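Local coordinates for synaptic vesicle membrane protein VAT-1 homolog-like (Homo sapiens, PDB 4A27) that probably works as an oxidoreductase of the quinone oxidoreductase branch of the zinc-containing alcohol dehydrogenase family, although its own reaction and substrate are not established, at residues N95-V100 with L338-E343; A121-N126 with E298-L303; M125-A130 with K307-V312; Y131-E136 with T233-G238. One frame throughout, in Å; residues are numbered along the deposited sequence.

In the fold
Reading from the N terminus, residues 95-100 come first, in a loop of the GroES-like part of the chain, and pair with strand 337-341 near the C terminus: contact 1 closes the longest loop, and the other three all fall within it. Helix 124-137 and the residues leading into it then serve contacts 2, 3 and 4 in turn. Contacts 2 and 3 reach helix 290-305 and the loop after it; their loops overlap, neither enclosing the other, and their centres are about 5 Å apart. Contact 4 closes inside both. Contact 1 lies in the GroES-like part and contact 4 on the Rossmann sheet; contacts 2 and 3 lie between, round the first turns of helix 124-137.

Contact 1: residues N95-V100 with L338-E343; sequences NAWAEV and LILDVE. With EDO (1,2-ethanediol), chain D.
A single methyl group sits almost squarely over an indole: Leu340 CD1 lies 3.8 Å from the centroid of the five-membered ring of Trp97 and only 4° off the ring normal. This CH-pi contact over the pyrrole part packs the 95-100 loop of the GroES-like part on strand 337-341, which carries Leu340. The nearest ring atom, CD2 of Trp97, is 3.9 Å from Leu340 CD1, and the two side chains meet at about a right angle. With CG of Trp97 turned anti to its carbonyl carbon (chi1 -61°), the indole reaches from the inverse gamma turn centred on that residue to the leucine.

Further along, the packing thins out. Glu99 CG only grazes Val342 CG1 at 4.3 Å. The Glu99 carboxylate looks elsewhere, OE1 accepting from the backbone N of Arg5. A 1,2-ethanediol, probably from the crystallisation liquor, lies beside it and makes a weak hydrogen bond from O1 to Glu343 OE2, 3.0 Å; that carboxylate also forms a salt bridge with Lys38.

Around the indole, Val7 of strand 4-9, Cys40 of strand 32-42 and Val322 and Met326 of helix 322-330 also pack on it, while Leu340 also touches Leu42 and Trp317 of the neighbouring strands.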
loop_
_atom_site.group_PDB
_atom_site.type_symbol
_atom_site.label_atom_id
_atom_site.label_comp_id
_atom_site.label_asym_id
_atom_site.label_seq_id
_atom_site.Cartn_x
_atom_site.Cartn_y
_atom_site.Cartn_z
ATOM N N ASN A 95 21.571 19.103 -14.662
ATOM C CA ASN A 95 22.896 19.068 -15.323
ATOM C C ASN A 95 23.167 17.879 -16.228
ATOM O O ASN A 95 24.270 17.744 -16.732
ATOM C CB ASN A 95 24.048 19.207 -14.320
ATOM C CG ASN A 95 24.049 20.549 -13.632
ATOM O OD1 ASN A 95 24.144 21.569 -14.274
ATOM N ND2 ASN A 95 23.923 20.550 -12.327
ATOM N N ALA A 96 22.151 17.080 -16.519
ATOM C CA ALA A 96 22.337 15.939 -17.402
ATOM C C ALA A 96 22.484 16.327 -18.879
ATOM O O ALA A 96 23.153 15.611 -19.603
ATOM C CB ALA A 96 21.201 14.936 -17.237
ATOM N N TRP A 97 21.878 17.426 -19.333
ATOM C CA TRP A 97 21.937 17.786 -20.754
ATOM C C TRP A 97 23.222 18.509 -21.175
ATOM O O TRP A 97 23.182 19.642 -21.646
ATOM C CB TRP A 97 20.720 18.624 -21.172
ATOM C CG TRP A 97 19.419 17.906 -20.998
ATOM C CD1 TRP A 97 19.241 16.580 -20.667
ATOM C CD2 TRP A 97 18.107 18.431 -21.232
ATOM N NE1 TRP A 97 17.903 16.276 -20.642
ATOM C CE2 TRP A 97 17.183 17.390 -20.962
ATOM C CE3 TRP A 97 17.618 19.699 -21.576
ATOM C CZ2 TRP A 97 15.800 17.564 -21.059
ATOM C CZ3 TRP A 97 16.263 19.877 -21.677
ATOM C CH2 TRP A 97 15.359 18.813 -21.408
ATOM N N ALA A 98 24.341 17.810 -21.063
ATOM C CA ALA A 98 25.664 18.357 -21.339
ATOM C C ALA A 98 26.566 17.203 -21.769
ATOM O O ALA A 98 26.240 16.023 -21.560
ATOM C CB ALA A 98 26.236 19.065 -20.102
ATOM N N GLU A 99 27.682 17.542 -22.395
ATOM C CA GLU A 99 28.646 16.557 -22.840
ATOM C C GLU A 99 29.314 15.819 -21.694
ATOM O O GLU A 99 29.770 14.686 -21.876
ATOM C CB GLU A 99 29.705 17.226 -23.751
ATOM C CG GLU A 99 29.123 17.615 -25.104
ATOM C CD GLU A 99 30.085 18.342 -26.039
ATOM O OE1 GLU A 99 30.859 19.215 -25.578
ATOM O OE2 GLU A 99 30.027 18.050 -27.252
ATOM N N VAL A 100 29.425 16.472 -20.534
ATOM C CA VAL A 100 30.041 15.875 -19.343
ATOM C C VAL A 100 29.247 16.217 -18.086
ATOM O O VAL A 100 28.701 17.332 -17.945
ATOM C CB VAL A 100 31.538 16.349 -19.150
ATOM C CG1 VAL A 100 32.177 15.689 -17.957
ATOM C CG2 VAL A 100 32.399 16.060 -20.402
ATOM N N LEU A 338 11.663 9.481 -25.326
ATOM C CA LEU A 338 12.400 10.342 -26.241
ATOM C C LEU A 338 13.789 10.492 -25.661
ATOM O O LEU A 338 13.938 10.704 -24.472
ATOM C CB LEU A 338 11.736 11.727 -26.374
ATOM C CG LEU A 338 10.375 11.713 -27.070
ATOM C CD1 LEU A 338 9.334 11.003 -26.188
ATOM C CD2 LEU A 338 9.984 13.134 -27.423
ATOM N N ILE A 339 14.800 10.408 -26.509
ATOM C CA ILE A 339 16.164 10.452 -26.087
ATOM C C ILE A 339 16.937 11.515 -26.819
ATOM O O ILE A 339 16.821 11.648 -28.023
ATOM C CB ILE A 339 16.875 9.128 -26.448
ATOM C CG1 ILE A 339 16.327 8.018 -25.573
ATOM C CG2 ILE A 339 18.384 9.291 -26.273
ATOM C CD1 ILE A 339 16.403 8.360 -24.080
ATOM N N LEU A 340 17.728 12.285 -26.064
ATOM C CA LEU A 340 18.654 13.238 -26.659
ATOM C C LEU A 340 19.938 12.461 -26.926
ATOM O O LEU A 340 20.550 11.941 -25.988
ATOM C CB LEU A 340 18.974 14.348 -25.689
ATOM C CG LEU A 340 17.830 15.270 -25.279
ATOM C CD1 LEU A 340 18.415 16.539 -24.636
ATOM C CD2 LEU A 340 16.952 15.593 -26.495
ATOM N N ASP A 341 20.313 12.364 -28.179
ATOM C CA ASP A 341 21.492 11.601 -28.585
ATOM C C ASP A 341 22.614 12.610 -28.936
ATOM O O ASP A 341 22.543 13.296 -29.954
ATOM C CB ASP A 341 21.099 10.743 -29.786
ATOM C CG ASP A 341 22.202 9.875 -30.270
ATOM O OD1 ASP A 341 23.375 10.275 -30.116
ATOM O OD2 ASP A 341 21.881 8.821 -30.853
ATOM N N VAL A 342 23.621 12.712 -28.072
ATOM C CA VAL A 342 24.660 13.758 -28.197
ATOM C C VAL A 342 25.420 13.711 -29.568
ATOM O O VAL A 342 25.741 14.749 -30.112
ATOM C CB VAL A 342 25.667 13.695 -27.023
ATOM C CG1 VAL A 342 26.797 14.681 -27.229
ATOM C CG2 VAL A 342 24.936 13.893 -25.704
ATOM N N GLU A 343 25.661 12.519 -30.120
ATOM C CA GLU A 343 26.385 12.401 -31.414
ATOM C C GLU A 343 25.470 12.420 -32.643
ATOM O O GLU A 343 25.927 12.237 -33.768
ATOM C CB GLU A 343 27.259 11.143 -31.411
ATOM C CG GLU A 343 28.422 11.257 -30.395
ATOM C CD GLU A 343 29.352 10.036 -30.337
ATOM O OE1 GLU A 343 29.186 9.071 -31.120
ATOM O OE2 GLU A 343 30.256 10.035 -29.480
HETATM C C1 EDO D . 31.277 12.769 -28.339
HETATM O O1 EDO D . 30.914 11.938 -27.216
HETATM C C2 EDO D . 30.846 14.232 -28.141
HETATM O O2 EDO D . 31.295 14.714 -26.855
#

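Contact 2: residues A121-N126 with E298-L303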
loop_
_atom_site.group_PDB
_atom_site.type_symbol
_atom_site.label_atom_id
_atom_site.label_comp_id
_atom_site.label_asym_id
_atom_site.label_seq_id
_atom_site.Cartn_x
_atom_site.Cartn_y
_atom_site.Cartn_z
ATOM N N ALA A 121 19.765 5.292 -21.394
ATOM C CA ALA A 121 19.226 6.599 -20.983
ATOM C C ALA A 121 17.732 6.542 -20.927
ATOM O O ALA A 121 17.101 7.481 -20.488
ATOM C CB ALA A 121 19.635 7.709 -21.983
ATOM N N ALA A 122 17.168 5.503 -21.542
ATOM C CA ALA A 122 15.739 5.267 -21.502
ATOM C C ALA A 122 15.297 4.430 -20.332
ATOM O O ALA A 122 14.098 4.186 -20.179
ATOM C CB ALA A 122 15.329 4.567 -22.772
ATOM N N PHE A 123 16.260 3.867 -19.606
ATOM C CA PHE A 123 16.016 2.777 -18.648
ATOM C C PHE A 123 15.610 3.260 -17.200
ATOM O O PHE A 123 14.496 2.991 -16.762
ATOM C CB PHE A 123 17.262 1.907 -18.596
ATOM C CG PHE A 123 17.062 0.583 -17.976
ATOM C CD1 PHE A 123 16.462 -0.441 -18.692
ATOM C CD2 PHE A 123 17.458 0.338 -16.668
ATOM C CE1 PHE A 123 16.274 -1.699 -18.119
ATOM C CE2 PHE A 123 17.274 -0.932 -16.090
ATOM C CZ PHE A 123 16.686 -1.944 -16.831
ATOM N N PRO A 124 16.486 4.015 -16.495
ATOM C CA PRO A 124 16.306 4.283 -15.053
ATOM C C PRO A 124 15.031 4.983 -14.605
ATOM O O PRO A 124 14.335 4.465 -13.750
ATOM C CB PRO A 124 17.515 5.172 -14.674
ATOM C CG PRO A 124 18.265 5.400 -15.893
ATOM C CD PRO A 124 17.516 4.902 -17.071
ATOM N N MET A 125 14.710 6.150 -15.143
ATOM C CA MET A 125 13.513 6.842 -14.674
ATOM C C MET A 125 12.276 5.971 -14.839
ATOM O O MET A 125 11.555 5.729 -13.859
ATOM C CB MET A 125 13.322 8.182 -15.378
ATOM C CG MET A 125 14.289 9.283 -14.912
ATOM S SD MET A 125 13.879 9.953 -13.277
ATOM C CE MET A 125 12.647 11.163 -13.811
ATOM N N ASN A 126 12.019 5.523 -16.075
ATOM C CA ASN A 126 10.777 4.834 -16.367
ATOM C C ASN A 126 10.682 3.502 -15.647
ATOM O O ASN A 126 9.624 3.190 -15.044
ATOM C CB ASN A 126 10.533 4.656 -17.861
ATOM C CG ASN A 126 10.288 5.978 -18.600
ATOM O OD1 ASN A 126 10.016 7.001 -17.996
ATOM N ND2 ASN A 126 10.385 5.945 -19.917
ATOM N N GLU A 298 19.221 -3.303 -9.653
ATOM C CA GLU A 298 19.864 -4.607 -9.793
ATOM C C GLU A 298 18.879 -5.661 -10.244
ATOM O O GLU A 298 19.164 -6.440 -11.173
ATOM C CB GLU A 298 20.534 -5.036 -8.481
ATOM C CG GLU A 298 21.791 -4.244 -8.162
ATOM C CD GLU A 298 22.449 -4.650 -6.813
ATOM O OE1 GLU A 298 21.971 -5.600 -6.149
ATOM O OE2 GLU A 298 23.452 -4.017 -6.419
ATOM N N LYS A 299 17.689 -5.664 -9.651
ATOM C CA LYS A 299 16.643 -6.551 -10.135
ATOM C C LYS A 299 16.202 -6.167 -11.576
ATOM O O LYS A 299 16.016 -7.042 -12.405
ATOM C CB LYS A 299 15.426 -6.550 -9.195
ATOM C CG LYS A 299 15.714 -7.063 -7.765
ATOM C CD LYS A 299 14.466 -6.838 -6.848
ATOM C CE LYS A 299 14.779 -6.724 -5.346
ATOM N NZ LYS A 299 13.950 -5.655 -4.664
ATOM N N LEU A 300 16.010 -4.880 -11.882
ATOM C CA LEU A 300 15.694 -4.489 -13.297
ATOM C C LEU A 300 16.769 -5.023 -14.282
ATOM O O LEU A 300 16.437 -5.527 -15.356
ATOM C CB LEU A 300 15.529 -2.992 -13.449
ATOM C CG LEU A 300 14.309 -2.397 -12.753
ATOM C CD1 LEU A 300 14.344 -0.901 -12.728
ATOM C CD2 LEU A 300 12.966 -2.891 -13.509
ATOM N N ILE A 301 18.049 -4.955 -13.907
ATOM C CA ILE A 301 19.120 -5.387 -14.818
ATOM C C ILE A 301 19.104 -6.910 -14.990
ATOM O O ILE A 301 19.351 -7.426 -16.105
ATOM C CB ILE A 301 20.507 -4.869 -14.380
ATOM C CG1 ILE A 301 20.664 -3.381 -14.682
ATOM C CG2 ILE A 301 21.636 -5.566 -15.153
ATOM C CD1 ILE A 301 21.966 -2.809 -14.077
ATOM N N GLY A 302 18.800 -7.623 -13.899
ATOM C CA GLY A 302 18.601 -9.086 -13.956
ATOM C C GLY A 302 17.499 -9.458 -14.939
ATOM O O GLY A 302 17.716 -10.290 -15.792
ATOM N N LEU A 303 16.354 -8.764 -14.875
ATOM C CA LEU A 303 15.272 -8.969 -15.827
ATOM C C LEU A 303 15.697 -8.623 -17.265
ATOM O O LEU A 303 15.406 -9.390 -18.199
ATOM C CB LEU A 303 14.016 -8.141 -15.429
ATOM C CG LEU A 303 13.307 -8.605 -14.152
ATOM C CD1 LEU A 303 12.137 -7.660 -13.792
ATOM C CD2 LEU A 303 12.804 -10.055 -14.290
#
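With CG of Phe123 swung anti to the backbone N (chi1 -164°), the benzyl group reaches out toward helix 290-305. There the helix backbone presents CB of Leu300 to the ring, while a chi1 of -68° carries CG beside the backbone N. In this way the residues leading into helix 124-137 pack on helix 290-305. The leading atom is the far corner of the phenyl: Phe123 CZ comes to 3.7 Å from Leu300 CB, and the neighbouring CE2 of Phe123 is 3.8 Å from the same carbon. The CB lies obliquely to the ring. The two side chains lie head to tail, so the end of the ring meets the root of the leucine and lies close to the helix backbone.

That backbone takes part directly. Leu300 C lies in the plane of the Phe123 ring at its edge, and the N of Ile301 is also near that plane, 4.4 Å from Phe123 CZ. Ile301 adds a looser apolar touch, its CG1 4.4 Å from CE2 of Phe123. Helical bonds such as Gly302 N to Glu298 O keep this turn of helix 290-305 regular at the rim of the ring.

Phe123 has other company: its ring meets that of Phe127 with the planes only about 10° apart, and Met89 of strand 87-91 and Pro311 touch its side chain too. Across these two segments the chemistry is apolar and van der Waals in kind, without a hydrogen bond or salt bridge, which implies that the fit of a buried ring against a helix carries the contact.

Contact 3: residues M125-A130 with K307-V312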
loop_
_atom_site.group_PDB
_atom_site.type_symbol
_atom_site.label_atom_id
_atom_site.label_comp_id
_atom_site.label_asym_id
_atom_site.label_seq_id
_atom_site.Cartn_x
_atom_site.Cartn_y
_atom_site.Cartn_z
ATOM N N MET A 125 14.710 6.150 -15.143
ATOM C CA MET A 125 13.513 6.842 -14.674
ATOM C C MET A 125 12.276 5.971 -14.839
ATOM O O MET A 125 11.555 5.729 -13.859
ATOM C CB MET A 125 13.322 8.182 -15.378
ATOM C CG MET A 125 14.289 9.283 -14.912
ATOM S SD MET A 125 13.879 9.953 -13.277
ATOM C CE MET A 125 12.647 11.163 -13.811
ATOM N N ASN A 126 12.019 5.523 -16.075
ATOM C CA ASN A 126 10.777 4.834 -16.367
ATOM C C ASN A 126 10.682 3.502 -15.647
ATOM O O ASN A 126 9.624 3.190 -15.044
ATOM C CB ASN A 126 10.533 4.656 -17.861
ATOM C CG ASN A 126 10.288 5.978 -18.600
ATOM O OD1 ASN A 126 10.016 7.001 -17.996
ATOM N ND2 ASN A 126 10.385 5.945 -19.917
ATOM N N PHE A 127 11.739 2.696 -15.700
ATOM C CA PHE A 127 11.639 1.359 -15.153
ATOM C C PHE A 127 11.715 1.326 -13.623
ATOM O O PHE A 127 11.028 0.508 -12.994
ATOM C CB PHE A 127 12.623 0.383 -15.797
ATOM C CG PHE A 127 12.158 -0.115 -17.140
ATOM C CD1 PHE A 127 12.313 0.675 -18.278
ATOM C CD2 PHE A 127 11.521 -1.351 -17.255
ATOM C CE1 PHE A 127 11.827 0.241 -19.521
ATOM C CE2 PHE A 127 11.041 -1.800 -18.502
ATOM C CZ PHE A 127 11.209 -0.989 -19.632
ATOM N N VAL A 128 12.501 2.215 -13.008
ATOM C CA VAL A 128 12.532 2.252 -11.557
ATOM C C VAL A 128 11.154 2.746 -11.060
ATOM O O VAL A 128 10.623 2.237 -10.097
ATOM C CB VAL A 128 13.705 3.135 -10.987
ATOM C CG1 VAL A 128 13.592 3.291 -9.520
ATOM C CG2 VAL A 128 15.096 2.521 -11.329
ATOM N N THR A 129 10.569 3.731 -11.722
ATOM C CA THR A 129 9.267 4.231 -11.290
ATOM C C THR A 129 8.244 3.098 -11.313
ATOM O O THR A 129 7.501 2.866 -10.367
ATOM C CB THR A 129 8.828 5.401 -12.195
ATOM O OG1 THR A 129 9.741 6.476 -12.011
ATOM C CG2 THR A 129 7.393 5.875 -11.913
ATOM N N ALA A 130 8.201 2.416 -12.429
ATOM C CA ALA A 130 7.296 1.305 -12.644
ATOM C C ALA A 130 7.484 0.244 -11.582
ATOM O O ALA A 130 6.536 -0.225 -10.975
ATOM C CB ALA A 130 7.547 0.715 -14.043
ATOM N N LYS A 307 16.074 -11.079 -20.720
ATOM C CA LYS A 307 15.274 -10.682 -21.893
ATOM C C LYS A 307 13.808 -10.600 -21.571
ATOM O O LYS A 307 12.977 -10.739 -22.446
ATOM C CB LYS A 307 15.470 -11.648 -23.079
ATOM C CG LYS A 307 16.910 -12.030 -23.362
ATOM C CD LYS A 307 17.679 -10.853 -23.935
ATOM C CE LYS A 307 19.080 -11.244 -24.298
ATOM N NZ LYS A 307 19.752 -10.085 -24.936
ATOM N N LYS A 308 13.488 -10.320 -20.320
ATOM C CA LYS A 308 12.107 -10.115 -19.917
ATOM C C LYS A 308 11.631 -8.681 -19.992
ATOM O O LYS A 308 10.445 -8.445 -19.988
ATOM C CB LYS A 308 11.897 -10.643 -18.516
ATOM C CG LYS A 308 11.924 -12.203 -18.500
ATOM C CD LYS A 308 12.090 -12.737 -17.097
ATOM C CE LYS A 308 11.997 -14.317 -17.058
ATOM N NZ LYS A 308 10.596 -14.731 -16.795
ATOM N N ILE A 309 12.544 -7.722 -20.032
ATOM C CA ILE A 309 12.166 -6.343 -20.243
ATOM C C ILE A 309 13.143 -5.679 -21.223
ATOM O O ILE A 309 14.266 -6.128 -21.379
ATOM C CB ILE A 309 12.122 -5.524 -18.923
ATOM C CG1 ILE A 309 13.481 -5.465 -18.243
ATOM C CG2 ILE A 309 11.033 -6.027 -17.909
ATOM C CD1 ILE A 309 13.512 -4.364 -17.151
ATOM N N LYS A 310 12.696 -4.592 -21.850
ATOM C CA LYS A 310 13.457 -3.862 -22.839
ATOM C C LYS A 310 12.814 -2.479 -23.049
ATOM O O LYS A 310 11.645 -2.376 -23.419
ATOM C CB LYS A 310 13.493 -4.644 -24.157
ATOM C CG LYS A 310 14.223 -3.941 -25.299
ATOM C CD LYS A 310 14.390 -4.865 -26.519
ATOM C CE LYS A 310 15.527 -4.409 -27.452
ATOM N NZ LYS A 310 16.885 -4.757 -26.929
ATOM N N PRO A 311 13.571 -1.423 -22.816
ATOM C CA PRO A 311 13.040 -0.084 -23.001
ATOM C C PRO A 311 12.557 0.139 -24.433
ATOM O O PRO A 311 13.148 -0.365 -25.369
ATOM C CB PRO A 311 14.218 0.825 -22.621
ATOM C CG PRO A 311 15.247 -0.039 -22.009
ATOM C CD PRO A 311 14.974 -1.436 -22.344
ATOM N N VAL A 312 11.451 0.857 -24.572
ATOM C CA VAL A 312 10.837 1.168 -25.864
ATOM C C VAL A 312 11.248 2.597 -26.127
ATOM O O VAL A 312 10.930 3.477 -25.325
ATOM C CB VAL A 312 9.302 1.110 -25.816
ATOM C CG1 VAL A 312 8.670 1.663 -27.130
ATOM C CG2 VAL A 312 8.799 -0.349 -25.614
#
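Phe127, in the N-terminal half of helix 124-137, meets residues Ile309 to Pro311 of the loop that leads from helix 290-305, in the Rossmann-type part, back to strand 313-317 of the mixed sheet. The loop starts with a Schellman motif where Lys307, at positive phi, leaves the helix. Phe127 carries the whole contact from its side. Ile309 and Pro311 both approach from the same side of the ring plane, Ile309 at the CD2-CE2 side and Pro311 at CE1 and CZ. The methyl CD1 of Ile309 is 3.6 Å from CD2 of Phe127, and CB of Ile309 is 3.9 Å from CE2 of the ring. Ile309 holds its CG1 between the backbone N and the carbonyl carbon (chi1 62°), a cramped setting from which CD1 reaches the phenyl.

Pro311 CA is 3.7 Å from CE1 of Phe127, its CB a little farther. Ile309 CD1 and Pro311 CA both come in obliquely. The side chain of Lys310, lying between the two apolar residues in sequence, turns its NZ to a salt bridge with Glu119. Ala158 of helix 154-163 and Leu300 of helix 290-305 also touch Phe127.

Within the helix, Met125 O takes two bonds from Thr129, the backbone N and the hydroxyl approaching from opposite faces of the carbonyl plane, with Thr129 OG1 at 2.7 Å from Met125 O.

Contact 4: residues Y131-E136 with T233-G238; sequences YVMLFE and TYILYG. With EDO (1,2-ethanediol), chain C.
A Met-aromatic contact joins helix 124-137 to strand 232-237 of the parallel, Rossmann-type sheet. Met133 points from the helix at two alternate residues of the strand, Ile235 and Tyr237, whose side chains rise from the same side of it. Its sulfur lies oblique to the phenol: SD is 4.1 Å from the centroid of the Tyr237 ring and 37° off the normal, with CD1 of Tyr237 the nearest ring atom at 3.5 Å from Met133 SD. The methyl goes farther over the face, CE standing 4.2 Å from the Tyr237 centroid and 16° off the normal. A bend at the last torsion of Met133 (chi3 -58°) folds CE over the ring.

Ile235 supports the same thioether from the strand, its CG2 3.8 Å from Met133 SD. Val155 of helix 154-163 and Leu213 of strand 209-215 also pack on Met133, so the methionine is buried between helices and sheet. At the start of the strand segment, Thr233 OG1 lies 2.8 Å from O1 of a 1,2-ethanediol, probably a crystallisation additive, which is also hydrogen-bonded to Leu231 O and Asn139 N. At the C-terminal end of 131-136, Glu136 forms a salt bridge with Arg141 of the second subunit, placing this edge of the contact near the dimer interface.

The other arm of Ile235 reaches the helix backbone itself, CD1 lying 3.4 Å from the carbonyl O of Met133.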
loop_
_atom_site.group_PDB
_atom_site.type_symbol
_atom_site.label_atom_id
_atom_site.label_comp_id
_atom_site.label_asym_id
_atom_site.label_seq_id
_atom_site.Cartn_x
_atom_site.Cartn_y
_atom_site.Cartn_z
ATOM N N TYR A 131 8.724 -0.089 -11.305
ATOM C CA TYR A 131 9.006 -1.186 -10.405
ATOM C C TYR A 131 8.597 -0.794 -8.989
ATOM O O TYR A 131 7.950 -1.579 -8.252
ATOM C CB TYR A 131 10.493 -1.551 -10.444
ATOM C CG TYR A 131 10.796 -2.809 -9.744
ATOM C CD1 TYR A 131 10.954 -2.858 -8.371
ATOM C CD2 TYR A 131 10.879 -4.001 -10.452
ATOM C CE1 TYR A 131 11.202 -4.081 -7.720
ATOM C CE2 TYR A 131 11.125 -5.178 -9.815
ATOM C CZ TYR A 131 11.286 -5.223 -8.442
ATOM O OH TYR A 131 11.569 -6.456 -7.833
ATOM N N VAL A 132 8.947 0.427 -8.606
ATOM C CA VAL A 132 8.724 0.822 -7.248
ATOM C C VAL A 132 7.229 0.919 -6.979
ATOM O O VAL A 132 6.761 0.521 -5.885
ATOM C CB VAL A 132 9.467 2.105 -6.871
ATOM C CG1 VAL A 132 9.086 2.477 -5.475
ATOM C CG2 VAL A 132 10.993 1.900 -6.951
ATOM N N MET A 133 6.474 1.430 -7.952
ATOM C CA MET A 133 5.030 1.533 -7.766
ATOM C C MET A 133 4.358 0.187 -7.615
ATOM O O MET A 133 3.441 0.047 -6.801
ATOM C CB MET A 133 4.389 2.312 -8.897
ATOM C CG MET A 133 4.794 3.781 -8.926
ATOM S SD MET A 133 3.792 4.774 -10.101
ATOM C CE MET A 133 4.171 3.826 -11.618
ATOM N N LEU A 134 4.752 -0.767 -8.457
ATOM C CA LEU A 134 4.089 -2.032 -8.510
ATOM C C LEU A 134 4.440 -2.932 -7.350
ATOM O O LEU A 134 3.579 -3.687 -6.893
ATOM C CB LEU A 134 4.435 -2.790 -9.797
ATOM C CG LEU A 134 3.817 -2.294 -11.110
ATOM C CD1 LEU A 134 4.486 -3.063 -12.327
ATOM C CD2 LEU A 134 2.230 -2.372 -11.069
ATOM N N PHE A 135 5.700 -2.893 -6.896
ATOM C CA PHE A 135 6.164 -3.852 -5.929
ATOM C C PHE A 135 6.547 -3.278 -4.571
ATOM O O PHE A 135 6.575 -4.023 -3.618
ATOM C CB PHE A 135 7.340 -4.659 -6.483
ATOM C CG PHE A 135 7.033 -5.357 -7.760
ATOM C CD1 PHE A 135 6.192 -6.478 -7.767
ATOM C CD2 PHE A 135 7.621 -4.952 -8.963
ATOM C CE1 PHE A 135 5.900 -7.161 -8.982
ATOM C CE2 PHE A 135 7.351 -5.631 -10.173
ATOM C CZ PHE A 135 6.479 -6.736 -10.170
ATOM N N GLU A 136 6.799 -1.970 -4.468
ATOM C CA GLU A 136 7.076 -1.356 -3.183
ATOM C C GLU A 136 5.886 -0.548 -2.652
ATOM O O GLU A 136 5.570 -0.676 -1.494
ATOM C CB GLU A 136 8.343 -0.558 -3.244
ATOM C CG GLU A 136 9.581 -1.438 -3.520
ATOM C CD GLU A 136 10.005 -2.300 -2.310
ATOM O OE1 GLU A 136 9.524 -2.035 -1.192
ATOM O OE2 GLU A 136 10.812 -3.245 -2.478
ATOM N N THR A 233 -5.265 -0.100 -4.600
ATOM C CA THR A 233 -4.308 1.022 -4.408
ATOM C C THR A 233 -4.321 1.935 -5.629
ATOM O O THR A 233 -4.165 1.483 -6.760
ATOM C CB THR A 233 -2.862 0.529 -4.252
ATOM O OG1 THR A 233 -2.781 -0.414 -3.175
ATOM C CG2 THR A 233 -1.915 1.695 -3.985
ATOM N N TYR A 234 -4.578 3.207 -5.390
ATOM C CA TYR A 234 -4.468 4.224 -6.404
ATOM C C TYR A 234 -3.156 4.982 -6.160
ATOM O O TYR A 234 -2.909 5.423 -5.046
ATOM C CB TYR A 234 -5.700 5.140 -6.316
ATOM C CG TYR A 234 -5.721 6.269 -7.302
ATOM C CD1 TYR A 234 -6.246 6.109 -8.574
ATOM C CD2 TYR A 234 -5.271 7.518 -6.932
ATOM C CE1 TYR A 234 -6.273 7.159 -9.465
ATOM C CE2 TYR A 234 -5.315 8.571 -7.801
ATOM C CZ TYR A 234 -5.803 8.387 -9.068
ATOM O OH TYR A 234 -5.816 9.458 -9.920
ATOM N N ILE A 235 -2.333 5.126 -7.200
ATOM C CA ILE A 235 -1.027 5.741 -7.110
ATOM C C ILE A 235 -0.941 6.882 -8.103
ATOM O O ILE A 235 -1.129 6.702 -9.337
ATOM C CB ILE A 235 0.110 4.686 -7.364
ATOM C CG1 ILE A 235 -0.087 3.483 -6.469
ATOM C CG2 ILE A 235 1.523 5.259 -7.057
ATOM C CD1 ILE A 235 1.002 2.345 -6.650
ATOM N N LEU A 236 -0.741 8.083 -7.553
ATOM C CA LEU A 236 -0.498 9.269 -8.342
ATOM C C LEU A 236 1.004 9.520 -8.447
ATOM O O LEU A 236 1.706 9.656 -7.441
ATOM C CB LEU A 236 -1.186 10.475 -7.713
ATOM C CG LEU A 236 -1.190 11.713 -8.612
ATOM C CD1 LEU A 236 -2.043 11.481 -9.871
ATOM C CD2 LEU A 236 -1.707 12.909 -7.845
ATOM N N TYR A 237 1.506 9.583 -9.668
ATOM C CA TYR A 237 2.924 9.821 -9.867
ATOM C C TYR A 237 3.185 10.867 -10.929
ATOM O O TYR A 237 2.263 11.280 -11.638
ATOM C CB TYR A 237 3.583 8.527 -10.273
ATOM C CG TYR A 237 3.226 8.055 -11.669
ATOM C CD1 TYR A 237 2.076 7.296 -11.896
ATOM C CD2 TYR A 237 4.027 8.358 -12.744
ATOM C CE1 TYR A 237 1.778 6.817 -13.152
ATOM C CE2 TYR A 237 3.721 7.928 -14.005
ATOM C CZ TYR A 237 2.611 7.132 -14.190
ATOM O OH TYR A 237 2.307 6.686 -15.426
ATOM N N GLY A 238 4.458 11.220 -11.092
ATOM C CA GLY A 238 4.854 12.408 -11.864
ATOM C C GLY A 238 4.691 12.237 -13.358
ATOM O O GLY A 238 5.147 13.069 -14.139
HETATM C C1 EDO C . -3.256 -4.127 -3.956
HETATM O O1 EDO C . -3.936 -2.961 -3.454
HETATM C C2 EDO C . -1.776 -3.835 -4.060
HETATM O O2 EDO C . -0.970 -4.748 -3.292
#